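Local atomic coordinates of AP endonuclease, family protein 2 (Mycobacterium smegmatis, PDB entry 5TNV), a protein that binds magnesium in a xylose isomerase-like TIM barrel and may act as an endonuclease. Residues F156-R169 with S191-P203. Numbering follows the deposited sequence.
Sequences FWLVQGHVDDPALR and SLEMYEDTYIGTP
The Tyr199 ring lies between Asp164 and Arg169, with the Asp164 carboxylate stacked on one face, its plane only 13° from that of the ring, and Arg169 CA on the opposite face, 4.1 Å from the centroid in a CH-pi contact. At the ring's edge, Tyr199 OH donates to Asp165 O (2.7 Å). Leu168 N reaches the same carbonyl from the other side of its plane, so one oxygen both closes the 3-10 turn leading into helix 169-185 and holds the tyrosine hydroxyl. Asp164 shows how one buried carboxylate can serve two loops: OD2 takes Tyr199 N on its anti lone pair (2.9 Å), whereas OD1 is met from above its plane by His162 NE2 and also receives a water shared with Tyr199 OH. In this TIM barrel, 191-203 carries the chain from the C-terminal end of strand 189-193, whose Glu193 binds magnesium with Asp223 and His252, into helix 203-213, and the loop before helix 169-185 runs across it. Midway, Asp164 N donates to O of Asp197 (3.0 Å), a residue of the type II beta turn from Tyr195 to Thr198. Asp197 OD2 accepts from a water that bridges to Gly161 N and His162 O, while OD1 pairs with Arg232 in a salt bridge. Farther along, Phe156 CE1 approaches Tyr195 OH (3.4 Å), a hydroxyl hydrogen-bonded to Arg107, while Trp157 covers a face of the phenylalanine.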
ATOM      1  N   PHE A 156       2.056   9.928  17.166  1.00  4.07           N
ATOM      2  CA  PHE A 156       2.486  11.071  17.994  1.00  4.08           C
ATOM      3  C   PHE A 156       2.194  12.399  17.324  1.00  4.20           C
ATOM      4  O   PHE A 156       2.022  13.404  18.016  1.00  4.73           O
ATOM      5  CB  PHE A 156       3.961  10.933  18.376  1.00  4.34           C
ATOM      6  CG  PHE A 156       4.962  11.002  17.226  1.00  4.24           C
ATOM      7  CD1 PHE A 156       5.353  12.218  16.692  1.00  4.41           C
ATOM      8  CD2 PHE A 156       5.537   9.829  16.715  1.00  4.80           C
ATOM      9  CE1 PHE A 156       6.285  12.270  15.655  1.00  4.68           C
ATOM     10  CE2 PHE A 156       6.465   9.880  15.693  1.00  4.95           C
ATOM     11  CZ  PHE A 156       6.818  11.119  15.174  1.00  4.70           C
ATOM     12  N   TRP A 157       2.231  12.443  15.991  1.00  3.89           N
ATOM     13  CA  TRP A 157       2.094  13.698  15.268  1.00  4.11           C
ATOM     14  C   TRP A 157       0.658  14.193  15.227  1.00  4.09           C
ATOM     15  O   TRP A 157       0.409  15.298  14.685  1.00  4.66           O
ATOM     16  CB  TRP A 157       2.657  13.600  13.849  1.00  4.49           C
ATOM     17  CG  TRP A 157       2.026  12.534  13.008  1.00  4.14           C
ATOM     18  CD1 TRP A 157       0.825  12.568  12.362  1.00  4.52           C
ATOM     19  CD2 TRP A 157       2.598  11.240  12.715  1.00  4.11           C
ATOM     20  NE1 TRP A 157       0.589  11.400  11.700  1.00  4.64           N
ATOM     21  CE2 TRP A 157       1.672  10.553  11.894  1.00  4.38           C
ATOM     22  CE3 TRP A 157       3.771  10.599  13.099  1.00  4.34           C
ATOM     23  CZ2 TRP A 157       1.916   9.272  11.423  1.00  4.95           C
ATOM     24  CZ3 TRP A 157       4.019   9.334  12.636  1.00  5.06           C
ATOM     25  CH2 TRP A 157       3.082   8.683  11.812  1.00  4.87           C
ATOM     26  N   LEU A 158      -0.294  13.470  15.803  1.00  4.05           N
ATOM     27  CA  LEU A 158      -1.677  13.923  15.816  1.00  4.21           C
ATOM     28  C   LEU A 158      -1.919  15.061  16.780  1.00  4.49           C
ATOM     29  O   LEU A 158      -2.961  15.719  16.650  1.00  5.27           O
ATOM     30  CB  LEU A 158      -2.621  12.756  16.105  1.00  4.32           C
ATOM     31  CG  LEU A 158      -2.617  11.651  15.076  1.00  3.93           C
ATOM     32  CD1 LEU A 158      -3.597  10.536  15.476  1.00  5.10           C
ATOM     33  CD2 LEU A 158      -2.948  12.147  13.656  1.00  4.94           C
ATOM     34  N   VAL A 159      -1.014  15.305  17.725  1.00  4.83           N
ATOM     35  CA  VAL A 159      -1.134  16.460  18.625  1.00  6.27           C
ATOM     36  C   VAL A 159       0.255  17.117  18.651  1.00  5.33           C
ATOM     37  O   VAL A 159       1.285  16.462  18.511  1.00  6.74           O
ATOM     38  CB  VAL A 159      -1.671  16.172  20.012  1.00  8.11           C
ATOM     39  CG1 VAL A 159      -3.045  15.498  20.061  1.00 10.32           C
ATOM     40  CG2 VAL A 159      -0.658  15.344  20.749  1.00 10.25           C
ATOM     41  N   GLN A 160       0.265  18.399  18.849  1.00  6.10           N
ATOM     42  CA  GLN A 160       1.508  19.154  18.974  1.00  6.20           C
ATOM     43  C   GLN A 160       2.188  18.798  20.276  1.00  6.39           C
ATOM     44  O   GLN A 160       1.530  18.663  21.309  1.00  8.13           O
ATOM     45  CB  GLN A 160       1.173  20.659  18.941  1.00  9.41           C
ATOM     46  CG  GLN A 160       2.376  21.543  18.800  1.00 10.94           C
ATOM     47  CD  GLN A 160       1.980  22.990  18.659  1.00 16.22           C
ATOM     48  OE1 GLN A 160       2.002  23.516  17.537  1.00 31.26           O
ATOM     49  NE2 GLN A 160       1.580  23.583  19.751  1.00 19.71           N
ATOM     50  N   GLY A 161       3.475  18.625  20.246  1.00  6.40           N
ATOM     51  CA  GLY A 161       4.307  18.369  21.406  1.00  7.47           C
ATOM     52  C   GLY A 161       5.255  19.515  21.647  1.00  6.72           C
ATOM     53  O   GLY A 161       4.856  20.691  21.726  1.00  8.02           O
ATOM     54  N   HIS A 162       6.559  19.241  21.748  1.00  6.27           N
ATOM     55  CA  HIS A 162       7.568  20.270  21.900  1.00  6.56           C
ATOM     56  C   HIS A 162       7.486  21.273  20.728  1.00  5.68           C
ATOM     57  O   HIS A 162       7.388  20.914  19.553  1.00  5.76           O
ATOM     58  CB  HIS A 162       8.972  19.631  21.878  1.00  6.94           C
ATOM     59  CG  HIS A 162      10.073  20.648  21.723  1.00  6.22           C
ATOM     60  ND1 HIS A 162      10.415  21.475  22.776  1.00  6.47           N
ATOM     61  CD2 HIS A 162      10.828  20.951  20.639  1.00  6.01           C
ATOM     62  CE1 HIS A 162      11.367  22.249  22.294  1.00  7.06           C
ATOM     63  NE2 HIS A 162      11.636  21.976  21.024  1.00  6.30           N
ATOM     64  N   VAL A 163       7.614  22.535  21.073  1.00  6.20           N
ATOM     65  CA  VAL A 163       7.729  23.640  20.122  1.00  6.28           C
ATOM     66  C   VAL A 163       8.990  24.408  20.509  1.00  5.91           C
ATOM     67  O   VAL A 163       9.153  24.762  21.678  1.00  6.99           O
ATOM     68  CB  VAL A 163       6.517  24.594  20.104  1.00  6.58           C
ATOM     69  CG1 VAL A 163       6.709  25.695  19.087  1.00  8.13           C
ATOM     70  CG2 VAL A 163       5.225  23.830  19.880  1.00  8.11           C
ATOM     71  N   ASP A 164       9.895  24.653  19.561  1.00  5.66           N
ATOM     72  CA  ASP A 164      11.131  25.344  19.935  1.00  6.27           C
ATOM     73  C   ASP A 164      10.861  26.697  20.539  1.00  6.38           C
ATOM     74  O   ASP A 164       9.947  27.451  20.210  1.00  7.44           O
ATOM     75  CB  ASP A 164      12.077  25.439  18.735  1.00  6.21           C
ATOM     76  CG  ASP A 164      13.029  24.267  18.580  1.00  5.57           C
ATOM     77  OD1 ASP A 164      13.455  23.708  19.612  1.00  5.94           O
ATOM     78  OD2 ASP A 164      13.365  23.970  17.407  1.00  5.89           O
ATOM     79  N   ASP A 165      11.775  27.044  21.482  1.00  7.07           N
ATOM     80  CA  ASP A 165      11.759  28.329  22.152  1.00  7.28           C
ATOM     81  C   ASP A 165      12.449  29.390  21.305  1.00  7.82           C
ATOM     82  O   ASP A 165      13.666  29.269  21.016  1.00  8.16           O
ATOM     83  CB  ASP A 165      12.516  28.159  23.481  1.00  8.41           C
ATOM     84  CG  ASP A 165      12.520  29.388  24.395  1.00  8.77           C
ATOM     85  OD1 ASP A 165      12.167  30.487  23.890  1.00  9.52           O
ATOM     86  OD2 ASP A 165      12.913  29.261  25.568  1.00 12.70           O
ATOM     87  N   PRO A 166      11.787  30.444  20.890  1.00 10.00           N
ATOM     88  CA  PRO A 166      12.465  31.476  20.087  1.00 12.25           C
ATOM     89  C   PRO A 166      13.727  32.057  20.747  1.00 12.15           C
ATOM     90  O   PRO A 166      14.672  32.506  20.050  1.00 12.91           O
ATOM     91  CB  PRO A 166      11.369  32.542  19.940  1.00 15.55           C
ATOM     92  CG  PRO A 166      10.076  31.965  20.314  1.00 21.50           C
ATOM     93  CD  PRO A 166      10.382  30.779  21.127  1.00 11.42           C
ATOM     94  N   ALA A 167      13.721  32.100  22.068  1.00 11.96           N
ATOM     95  CA  ALA A 167      14.868  32.731  22.737  1.00 12.60           C
ATOM     96  C   ALA A 167      16.118  31.894  22.611  1.00 12.02           C
ATOM     97  O   ALA A 167      17.144  32.419  23.027  1.00 15.44           O
ATOM     98  CB  ALA A 167      14.460  32.995  24.173  1.00 15.79           C
ATOM     99  N   LEU A 168      16.040  30.671  22.109  1.00  9.95           N
ATOM    100  CA  LEU A 168      17.208  29.760  22.044  1.00 10.31           C
ATOM    101  C   LEU A 168      17.686  29.577  20.624  1.00  9.27           C
ATOM    102  O   LEU A 168      18.565  28.820  20.359  1.00  9.73           O
ATOM    103  CB  LEU A 168      16.907  28.448  22.738  1.00  9.40           C
ATOM    104  CG  LEU A 168      16.663  28.466  24.247  1.00 10.65           C
ATOM    105  CD1 LEU A 168      16.298  27.073  24.765  1.00 10.99           C
ATOM    106  CD2 LEU A 168      17.877  29.036  25.007  1.00 17.17           C
ATOM    107  N   ARG A 169      17.117  30.331  19.664  1.00  9.76           N
ATOM    108  CA  ARG A 169      17.554  30.142  18.282  1.00  8.93           C
ATOM    109  C   ARG A 169      19.010  30.513  18.062  1.00  9.34           C
ATOM    110  O   ARG A 169      19.759  29.848  17.358  1.00  8.84           O
ATOM    111  CB  ARG A 169      16.644  30.911  17.315  1.00  9.50           C
ATOM    112  CG  ARG A 169      16.884  30.672  15.851  1.00  9.65           C
ATOM    113  CD  ARG A 169      15.956  31.450  14.923  1.00  9.81           C
ATOM    114  NE  ARG A 169      16.190  31.220  13.509  1.00 10.41           N
ATOM    115  CZ  ARG A 169      17.081  31.801  12.697  1.00 10.69           C
ATOM    116  NH1 ARG A 169      17.915  32.724  13.164  1.00 12.66           N
ATOM    117  NH2 ARG A 169      17.157  31.437  11.429  1.00 10.56           N
ATOM    118  N   SER A 191      24.399  17.401   9.370  1.00  5.19           N
ATOM    119  CA  SER A 191      23.118  17.632   8.725  1.00  4.84           C
ATOM    120  C   SER A 191      22.074  17.984   9.794  1.00  4.98           C
ATOM    121  O   SER A 191      22.137  17.484  10.913  1.00  5.70           O
ATOM    122  CB  SER A 191      22.666  16.433   7.909  1.00  5.14           C
ATOM    123  OG  SER A 191      21.634  16.803   7.005  1.00  5.01           O
ATOM    124  N   LEU A 192      21.135  18.847   9.395  1.00  5.05           N
ATOM    125  CA  LEU A 192      20.064  19.337  10.239  1.00  5.15           C
ATOM    126  C   LEU A 192      18.719  18.830   9.761  1.00  4.49           C
ATOM    127  O   LEU A 192      18.265  19.141   8.667  1.00  5.21           O
ATOM    128  CB  LEU A 192      20.021  20.875  10.229  1.00  5.59           C
ATOM    129  CG  LEU A 192      21.357  21.596  10.482  1.00  6.49           C
ATOM    130  CD1 LEU A 192      21.140  23.096  10.383  1.00  8.92           C
ATOM    131  CD2 LEU A 192      21.938  21.186  11.838  1.00  7.34           C
ATOM    132  N   GLU A 193      18.095  17.987  10.597  1.00  5.04           N
ATOM    133  CA  GLU A 193      16.873  17.280  10.219  1.00  4.59           C
ATOM    134  C   GLU A 193      15.637  18.158  10.363  1.00  4.58           C
ATOM    135  O   GLU A 193      15.238  18.533  11.481  1.00  5.21           O
ATOM    136  CB  GLU A 193      16.752  16.004  11.075  1.00  4.70           C
ATOM    137  CG  GLU A 193      15.563  15.162  10.730  1.00  5.17           C
ATOM    138  CD  GLU A 193      15.520  13.869  11.551  1.00  5.06           C
ATOM    139  OE1 GLU A 193      16.525  13.519  12.192  1.00  5.74           O
ATOM    140  OE2 GLU A 193      14.451  13.180  11.505  1.00  5.75           O
ATOM    141  N   MET A 194      14.985  18.421   9.235  1.00  4.31           N
ATOM    142  CA  MET A 194      13.720  19.148   9.272  1.00  4.47           C
ATOM    143  C   MET A 194      12.676  18.340  10.010  1.00  4.09           C
ATOM    144  O   MET A 194      12.521  17.138   9.769  1.00  4.63           O
ATOM    145  CB  MET A 194      13.262  19.473   7.848  1.00  4.43           C
ATOM    146  CG  MET A 194      14.177  20.457   7.147  1.00  4.97           C
ATOM    147  SD  MET A 194      13.699  20.910   5.485  1.00  5.48           S
ATOM    148  CE  MET A 194      12.078  21.644   5.796  1.00  6.26           C
ATOM    149  N   TYR A 195      11.929  19.008  10.881  1.00  4.25           N
ATOM    150  CA  TYR A 195      10.963  18.364  11.785  1.00  4.51           C
ATOM    151  C   TYR A 195      10.000  19.469  12.224  1.00  4.31           C
ATOM    152  O   TYR A 195      10.417  20.603  12.494  1.00  4.96           O
ATOM    153  CB  TYR A 195      11.663  17.660  12.933  1.00  4.92           C
ATOM    154  CG  TYR A 195      10.751  16.902  13.884  1.00  4.50           C
ATOM    155  CD1 TYR A 195      10.031  17.590  14.867  1.00  4.55           C
ATOM    156  CD2 TYR A 195      10.593  15.538  13.811  1.00  4.35           C
ATOM    157  CE1 TYR A 195       9.182  16.950  15.737  1.00  4.66           C
ATOM    158  CE2 TYR A 195       9.775  14.862  14.711  1.00  4.82           C
ATOM    159  CZ  TYR A 195       9.076  15.555  15.644  1.00  4.40           C
ATOM    160  OH  TYR A 195       8.278  14.870  16.552  1.00  5.09           O
ATOM    161  N   GLU A 196       8.741  19.131  12.337  1.00  4.52           N
ATOM    162  CA  GLU A 196       7.675  20.072  12.677  1.00  4.63           C
ATOM    163  C   GLU A 196       7.891  20.742  14.024  1.00  4.53           C
ATOM    164  O   GLU A 196       8.375  20.177  15.010  1.00  4.83           O
ATOM    165  CB  GLU A 196       6.332  19.331  12.645  1.00  4.90           C
ATOM    166  CG  GLU A 196       6.218  18.100  13.527  1.00  4.77           C
ATOM    167  CD  GLU A 196       6.662  16.788  12.917  1.00  4.49           C
ATOM    168  OE1 GLU A 196       7.549  16.762  12.053  1.00  5.02           O
ATOM    169  OE2 GLU A 196       6.113  15.708  13.312  1.00  4.84           O
ATOM    170  N   ASP A 197       7.468  22.002  14.053  1.00  4.88           N
ATOM    171  CA  ASP A 197       7.395  22.780  15.299  1.00  5.36           C
ATOM    172  C   ASP A 197       8.772  23.122  15.837  1.00  5.40           C
ATOM    173  O   ASP A 197       8.902  23.443  17.032  1.00  7.50           O
ATOM    174  CB  ASP A 197       6.510  22.108  16.347  1.00  6.26           C
ATOM    175  CG  ASP A 197       5.136  21.715  15.846  1.00  7.05           C
ATOM    176  OD1 ASP A 197       4.522  22.512  15.077  1.00  8.48           O
ATOM    177  OD2 ASP A 197       4.675  20.601  16.197  1.00  8.82           O
ATOM    178  N   THR A 198       9.774  23.082  14.971  1.00  5.35           N
ATOM    179  CA  THR A 198      11.149  23.443  15.307  1.00  5.56           C
ATOM    180  C   THR A 198      11.632  24.621  14.495  1.00  5.66           C
ATOM    181  O   THR A 198      10.954  25.088  13.557  1.00  6.31           O
ATOM    182  CB  THR A 198      12.138  22.267  15.113  1.00  5.08           C
ATOM    183  OG1 THR A 198      12.398  22.047  13.718  1.00  5.15           O
ATOM    184  CG2 THR A 198      11.659  20.999  15.817  1.00  5.64           C
ATOM    185  N   TYR A 199      12.865  25.065  14.783  1.00  5.85           N
ATOM    186  CA  TYR A 199      13.484  26.130  14.007  1.00  6.12           C
ATOM    187  C   TYR A 199      13.504  25.843  12.509  1.00  6.14           C
ATOM    188  O   TYR A 199      13.609  26.778  11.714  1.00  7.24           O
ATOM    189  CB  TYR A 199      14.954  26.403  14.450  1.00  6.51           C
ATOM    190  CG  TYR A 199      15.065  26.708  15.941  1.00  6.73           C
ATOM    191  CD1 TYR A 199      14.370  27.782  16.527  1.00  7.06           C
ATOM    192  CD2 TYR A 199      15.853  25.923  16.769  1.00  6.38           C
ATOM    193  CE1 TYR A 199      14.472  28.053  17.872  1.00  7.22           C
ATOM    194  CE2 TYR A 199      15.929  26.176  18.110  1.00  6.96           C
ATOM    195  CZ  TYR A 199      15.263  27.242  18.668  1.00  6.80           C
ATOM    196  OH  TYR A 199      15.345  27.418  20.025  1.00  7.92           O
ATOM    197  N   ILE A 200      13.489  24.568  12.137  1.00  5.35           N
ATOM    198  CA  ILE A 200      13.597  24.146  10.741  1.00  5.98           C
ATOM    199  C   ILE A 200      12.375  23.286  10.359  1.00  5.98           C
ATOM    200  O   ILE A 200      12.465  22.279   9.658  1.00  6.88           O
ATOM    201  CB  ILE A 200      14.964  23.481  10.455  1.00  5.83           C
ATOM    202  CG1 ILE A 200      15.210  22.253  11.330  1.00  5.76           C
ATOM    203  CG2 ILE A 200      16.067  24.546  10.588  1.00  6.82           C
ATOM    204  CD1 ILE A 200      16.519  21.531  11.039  1.00  6.47           C
ATOM    205  N   GLY A 201      11.200  23.776  10.777  1.00  5.78           N
ATOM    206  CA  GLY A 201       9.925  23.087  10.644  1.00  6.00           C
ATOM    207  C   GLY A 201       9.060  23.475   9.483  1.00  6.98           C
ATOM    208  O   GLY A 201       7.930  22.959   9.362  1.00  7.68           O
ATOM    209  N   THR A 202       9.549  24.374   8.607  1.00  6.80           N
ATOM    210  CA  THR A 202       8.934  24.690   7.342  1.00  7.05           C
ATOM    211  C   THR A 202      10.064  24.859   6.328  1.00  7.04           C
ATOM    212  O   THR A 202      11.195  25.153   6.739  1.00  6.99           O
ATOM    213  CB  THR A 202       8.111  26.000   7.340  1.00  7.60           C
ATOM    214  OG1 THR A 202       9.028  27.094   7.370  1.00  8.40           O
ATOM    215  CG2 THR A 202       7.198  26.070   8.540  1.00  9.57           C
ATOM    216  N   PRO A 203       9.788  24.697   5.051  1.00  7.31           N
ATOM    217  CA  PRO A 203      10.839  24.951   4.057  1.00  7.48           C
ATOM    218  C   PRO A 203      11.492  26.328   4.161  1.00  7.24           C
ATOM    219  O   PRO A 203      12.710  26.440   4.171  1.00  7.68           O
ATOM    220  CB  PRO A 203      10.082  24.746   2.729  1.00  8.43           C
ATOM    221  CG  PRO A 203       9.028  23.695   3.051  1.00  9.64           C
ATOM    222  CD  PRO A 203       8.563  24.086   4.428  1.00  8.84           C
TER
HETATM  223  O   HOH W   1       5.583  19.055  18.283  1.00  6.53           O
HETATM  224  O   HOH W   2       9.169  19.537  17.876  1.00  5.94           O
HETATM  225  O   HOH W   3      14.177  25.314  21.684  1.00  7.83           O
HETATM  226  O   HOH W   4      14.092  29.341  12.642  1.00 11.12           O